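Side-chain contacts in galactose mutarotase related enzyme (Lactobacillus acidophilus, PDB 3DCD), which probably binds carbohydrate and may act as an isomerase on sugars of the aldose type: residues G54-N58 with D59-Y63; E269-Y272 with G273-H276. All blocks are in the same frame, centred on the assembly; numbering follows the deposited sequence.

Contact 1 (G54-N58 with D59-Y63)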
loop_
_atom_site.group_PDB
_atom_site.type_symbol
_atom_site.label_atom_id
_atom_site.label_comp_id
_atom_site.label_asym_id
_atom_site.label_seq_id
_atom_site.Cartn_x
_atom_site.Cartn_y
_atom_site.Cartn_z
ATOM N N GLY A 54 -8.390 4.648 -0.919
ATOM C CA GLY A 54 -9.671 4.446 -0.235
ATOM C C GLY A 54 -10.882 4.787 -1.088
ATOM O O GLY A 54 -10.776 5.002 -2.289
ATOM N N ARG A 55 -12.047 4.836 -0.445
ATOM C CA ARG A 55 -13.302 5.033 -1.153
ATOM C C ARG A 55 -13.808 6.468 -1.084
ATOM O O ARG A 55 -13.640 7.163 -0.075
ATOM C CB ARG A 55 -14.364 4.082 -0.586
ATOM C CG ARG A 55 -15.569 3.879 -1.483
ATOM C CD ARG A 55 -16.400 2.709 -0.993
ATOM N NE ARG A 55 -17.460 2.380 -1.931
ATOM C CZ ARG A 55 -18.345 1.409 -1.730
ATOM N NH1 ARG A 55 -18.287 0.671 -0.619
ATOM N NH2 ARG A 55 -19.279 1.169 -2.643
ATOM N N LEU A 56 -14.450 6.883 -2.173
ATOM C CA LEU A 56 -15.229 8.100 -2.230
ATOM C C LEU A 56 -16.648 7.778 -1.801
ATOM O O LEU A 56 -17.162 6.683 -2.103
ATOM C CB LEU A 56 -15.248 8.626 -3.672
ATOM C CG LEU A 56 -13.892 8.869 -4.346
ATOM C CD1 LEU A 56 -14.092 9.130 -5.862
ATOM C CD2 LEU A 56 -13.106 10.022 -3.658
ATOM N N LYS A 57 -17.295 8.717 -1.108
ATOM C CA LYS A 57 -18.727 8.588 -0.822
ATOM C C LYS A 57 -19.486 8.422 -2.133
ATOM O O LYS A 57 -19.336 9.247 -3.055
ATOM C CB LYS A 57 -19.258 9.810 -0.059
ATOM C CG LYS A 57 -18.957 9.811 1.453
ATOM C CD LYS A 57 -18.603 11.215 1.982
ATOM C CE LYS A 57 -19.758 12.177 2.050
ATOM N NZ LYS A 57 -20.835 11.676 2.948
ATOM N N ASN A 58 -20.273 7.342 -2.213
ATOM C CA ASN A 58 -21.072 7.026 -3.401
ATOM C C ASN A 58 -20.218 6.722 -4.636
ATOM O O ASN A 58 -20.707 6.767 -5.768
ATOM C CB ASN A 58 -22.066 8.160 -3.674
ATOM C CG ASN A 58 -23.120 8.270 -2.590
ATOM O OD1 ASN A 58 -23.686 7.262 -2.164
ATOM N ND2 ASN A 58 -23.386 9.495 -2.129
ATOM N N ASP A 59 -18.940 6.412 -4.403
ATOM C CA ASP A 59 -17.947 6.181 -5.464
ATOM C C ASP A 59 -17.966 7.275 -6.522
ATOM O O ASP A 59 -17.887 6.987 -7.711
ATOM C CB ASP A 59 -18.138 4.797 -6.110
ATOM C CG ASP A 59 -18.069 3.684 -5.096
ATOM O OD1 ASP A 59 -17.037 3.601 -4.401
ATOM O OD2 ASP A 59 -19.056 2.918 -4.978
ATOM N N GLU A 60 -18.064 8.529 -6.080
ATOM C CA GLU A 60 -18.129 9.640 -7.011
ATOM C C GLU A 60 -17.554 10.936 -6.436
ATOM O O GLU A 60 -17.404 11.099 -5.230
ATOM C CB GLU A 60 -19.572 9.858 -7.509
ATOM C CG GLU A 60 -20.523 10.369 -6.447
ATOM C CD GLU A 60 -21.938 10.585 -6.961
ATOM O OE1 GLU A 60 -22.398 9.836 -7.855
ATOM O OE2 GLU A 60 -22.600 11.502 -6.438
ATOM N N TYR A 61 -17.227 11.851 -7.334
ATOM C CA TYR A 61 -16.730 13.159 -6.976
ATOM C C TYR A 61 -17.121 14.123 -8.076
ATOM O O TYR A 61 -17.531 13.705 -9.166
ATOM C CB TYR A 61 -15.211 13.144 -6.788
ATOM C CG TYR A 61 -14.403 12.862 -8.051
ATOM C CD1 TYR A 61 -13.965 13.911 -8.872
ATOM C CD2 TYR A 61 -14.040 11.554 -8.401
ATOM C CE1 TYR A 61 -13.226 13.669 -10.016
ATOM C CE2 TYR A 61 -13.280 11.304 -9.544
ATOM C CZ TYR A 61 -12.880 12.364 -10.340
ATOM O OH TYR A 61 -12.141 12.132 -11.475
ATOM N N THR A 62 -16.996 15.414 -7.789
ATOM C CA THR A 62 -17.203 16.424 -8.820
ATOM C C THR A 62 -15.898 17.167 -9.040
ATOM O O THR A 62 -15.079 17.312 -8.127
ATOM C CB THR A 62 -18.352 17.423 -8.499
ATOM O OG1 THR A 62 -18.051 18.162 -7.301
ATOM C CG2 THR A 62 -19.683 16.686 -8.343
ATOM N N TYR A 63 -15.696 17.608 -10.273
ATOM C CA TYR A 63 -14.566 18.457 -10.576
ATOM C C TYR A 63 -15.036 19.454 -11.594
ATOM O O TYR A 63 -15.602 19.069 -12.621
ATOM C CB TYR A 63 -13.387 17.643 -11.107
ATOM C CG TYR A 63 -12.194 18.494 -11.484
ATOM C CD1 TYR A 63 -11.438 19.150 -10.504
ATOM C CD2 TYR A 63 -11.831 18.650 -12.818
ATOM C CE1 TYR A 63 -10.348 19.925 -10.845
ATOM C CE2 TYR A 63 -10.737 19.423 -13.179
ATOM C CZ TYR A 63 -10.000 20.059 -12.187
ATOM O OH TYR A 63 -8.920 20.823 -12.549
HETATM O O HOH W 1 -14.806 5.218 -4.452
HETATM O O HOH W 2 -21.948 11.693 -3.026
#
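Arg55 takes hold of Asp59 side-on in a two-bonded salt bridge: NE of Arg55 donates to OD1 of Asp59 at 2.8 Å and NH2 of Arg55 to OD2 of Asp59 at 2.9 Å. The guanidinium and carboxylate planes lie 18° apart, nearly one plane, and the NH2 bond is almost straight at 169°, meeting the syn lone pair of OD2. NE meets OD1 on its syn side too, though tilted out of the carboxylate plane. An arginine chain extended from CG to NE, with CG anti to the backbone N (chi1 -162°), spans the distance. OD1 is gripped again by a water that accepts from Leu56 N. Behind the pair, the backbone bends sharply, by about a right angle, and Asp59 N donates to Leu56 O at 2.9 Å. Beyond this bend Leu56 CD1 comes in at the edge of the Tyr61 ring, 3.5 Å from CD2 of Tyr61. The whole unit leads into strand 60-63, which pairs antiparallel with strand 66-69. Tyr61 meets the Tyr68 ring of that partner strand and bonds through OH to Val104 O, while Lys57 bonds through its backbone N to Asp260 OD2 and through NZ to Asp262 O.

Contact 2 (E269-Y272 with G273-H276); sequences EHKY and GMNH
From Lys271 to Met274 the chain makes a type II beta turn, with Tyr272 and Gly273 at its corners and phi of Gly273 at 77°, a value glycine adopts readily; a CB here would clash with Tyr272 O. The tyrosine side chain leads away from the turn, with one ring face over Gly273. With its CG anti to the backbone N (chi1 174°), the ring lays that face against the following peptide, and CG of Tyr272 stands 3.2 Å from Gly273 N. Gly273 CA sits over the same ring, 4.2 Å from the centroid of Tyr272 and 16° off the normal, which meets the geometry of a CH-pi contact. The ring also meets Arg261 in a cation-pi contact and Trp181 edge-to-face. Replacing Tyr272 by an alanine would probably strip Gly273 CA of its aromatic cover and leave Arg261 and Trp181 without their ring partner. Between the two ends of the turn, the aliphatic part of Lys271 crosses the side chain of Met274, modelled as selenomethionine: CG of Met274 lies 3.8 Å from CD of Lys271, and SE of Met274 3.7 Å from CE of Lys271. The lysine chain runs extended until it bends at its last torsion, and NZ reaches a salt bridge with Asp260 and a hydrogen bond to Ile258 O. A water donates toward Lys271 O at 3.1 Å and toward Met274 O at 3.0 Å, bonds it probably shares with other acceptors around it. The turn thus joins the loop after strand 249-256 to strand 275-277, which pairs antiparallel with strand 136-147; Met274 and His276 both pack on Ile137 of that strand, and Asn275 makes backbone hydrogen bonds with Phe138.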
loop_
_atom_site.group_PDB
_atom_site.type_symbol
_atom_site.label_atom_id
_atom_site.label_comp_id
_atom_site.label_asym_id
_atom_site.label_seq_id
_atom_site.Cartn_x
_atom_site.Cartn_y
_atom_site.Cartn_z
ATOM N N GLU A 269 -11.476 19.346 -5.574
ATOM C CA GLU A 269 -10.630 20.451 -5.154
ATOM C C GLU A 269 -10.690 20.701 -3.654
ATOM O O GLU A 269 -9.832 21.396 -3.126
ATOM C CB GLU A 269 -11.001 21.730 -5.898
ATOM C CG GLU A 269 -10.655 21.692 -7.373
ATOM C CD GLU A 269 -10.924 23.014 -8.055
ATOM O OE1 GLU A 269 -12.072 23.254 -8.490
ATOM O OE2 GLU A 269 -9.970 23.811 -8.156
ATOM N N HIS A 270 -11.700 20.165 -2.968
ATOM C CA HIS A 270 -11.787 20.311 -1.502
ATOM C C HIS A 270 -11.445 19.030 -0.745
ATOM O O HIS A 270 -11.469 19.017 0.503
ATOM C CB HIS A 270 -13.184 20.743 -1.068
ATOM C CG HIS A 270 -13.657 22.018 -1.689
ATOM N ND1 HIS A 270 -14.996 22.327 -1.806
ATOM C CD2 HIS A 270 -12.978 23.060 -2.228
ATOM C CE1 HIS A 270 -15.120 23.507 -2.388
ATOM N NE2 HIS A 270 -13.910 23.970 -2.656
ATOM N N LYS A 271 -11.146 17.951 -1.473
ATOM C CA LYS A 271 -10.979 16.631 -0.839
ATOM C C LYS A 271 -9.737 16.562 0.057
ATOM O O LYS A 271 -8.618 16.670 -0.413
ATOM C CB LYS A 271 -10.965 15.514 -1.890
ATOM C CG LYS A 271 -10.826 14.086 -1.324
ATOM C CD LYS A 271 -10.857 13.068 -2.460
ATOM C CE LYS A 271 -10.269 11.717 -2.004
ATOM N NZ LYS A 271 -10.999 11.148 -0.811
ATOM N N TYR A 272 -9.969 16.384 1.353
ATOM C CA TYR A 272 -8.906 16.255 2.346
ATOM C C TYR A 272 -7.830 15.230 1.994
ATOM O O TYR A 272 -8.139 14.102 1.549
ATOM C CB TYR A 272 -9.512 15.903 3.704
ATOM C CG TYR A 272 -8.461 15.618 4.740
ATOM C CD1 TYR A 272 -7.773 16.657 5.374
ATOM C CD2 TYR A 272 -8.130 14.308 5.070
ATOM C CE1 TYR A 272 -6.784 16.386 6.315
ATOM C CE2 TYR A 272 -7.146 14.035 6.015
ATOM C CZ TYR A 272 -6.481 15.078 6.618
ATOM O OH TYR A 272 -5.502 14.788 7.553
ATOM N N GLY A 273 -6.570 15.629 2.197
ATOM C CA GLY A 273 -5.407 14.723 2.094
ATOM C C GLY A 273 -4.944 14.373 0.677
ATOM O O GLY A 273 -4.149 13.441 0.486
HETATM N N MSE A 274 -5.445 15.096 -0.324
HETATM C CA MSE A 274 -5.033 14.854 -1.712
HETATM C C MSE A 274 -3.768 15.623 -1.998
HETATM O O MSE A 274 -3.517 16.664 -1.367
HETATM C CB MSE A 274 -6.122 15.255 -2.715
HETATM C CG MSE A 274 -7.338 14.350 -2.715
HETATM SE SE MSE A 274 -6.876 12.544 -3.360
HETATM C CE MSE A 274 -7.543 12.728 -5.182
ATOM N N ASN A 275 -2.961 15.099 -2.912
ATOM C CA ASN A 275 -1.808 15.829 -3.455
ATOM C C ASN A 275 -2.208 16.766 -4.603
ATOM O O ASN A 275 -2.998 16.391 -5.469
ATOM C CB ASN A 275 -0.711 14.856 -3.932
ATOM C CG ASN A 275 -0.366 13.814 -2.892
ATOM O OD1 ASN A 275 -0.765 12.647 -3.007
ATOM N ND2 ASN A 275 0.354 14.223 -1.854
ATOM N N HIS A 276 -1.657 17.981 -4.608
ATOM C CA HIS A 276 -1.886 18.951 -5.686
ATOM C C HIS A 276 -0.596 19.194 -6.457
ATOM O O HIS A 276 0.401 19.641 -5.876
ATOM C CB HIS A 276 -2.428 20.257 -5.121
ATOM C CG HIS A 276 -3.815 20.131 -4.570
ATOM N ND1 HIS A 276 -4.093 19.441 -3.410
ATOM C CD2 HIS A 276 -5.002 20.591 -5.028
ATOM C CE1 HIS A 276 -5.393 19.476 -3.181
ATOM N NE2 HIS A 276 -5.967 20.168 -4.146
HETATM O O HOH W 3 -5.906 18.187 -0.312
#

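Overall arrangement
Contact 1 comes first along the chain and closes before contact 2 opens. Their centres are 12 Å apart, both lie on one side of the chain's centre, and both belong to the aldose 1-epimerase fold. Their strands are in different sheets: 54-63 runs into the two-stranded pair 60-63 and 66-69, whereas 269-276 runs into strand 275-277 of the six-stranded sheet. Direct packing joins them, Leu56 CD2 against Lys271 CE at 3.7 Å and Tyr63 CE1 against Glu269 CG at 3.9 Å. Asp260 accepts from the backbone N of Lys57 and pairs with NZ of Lys271. Two loops distant in sequence therefore meet, linking the small hairpin to the larger sheet.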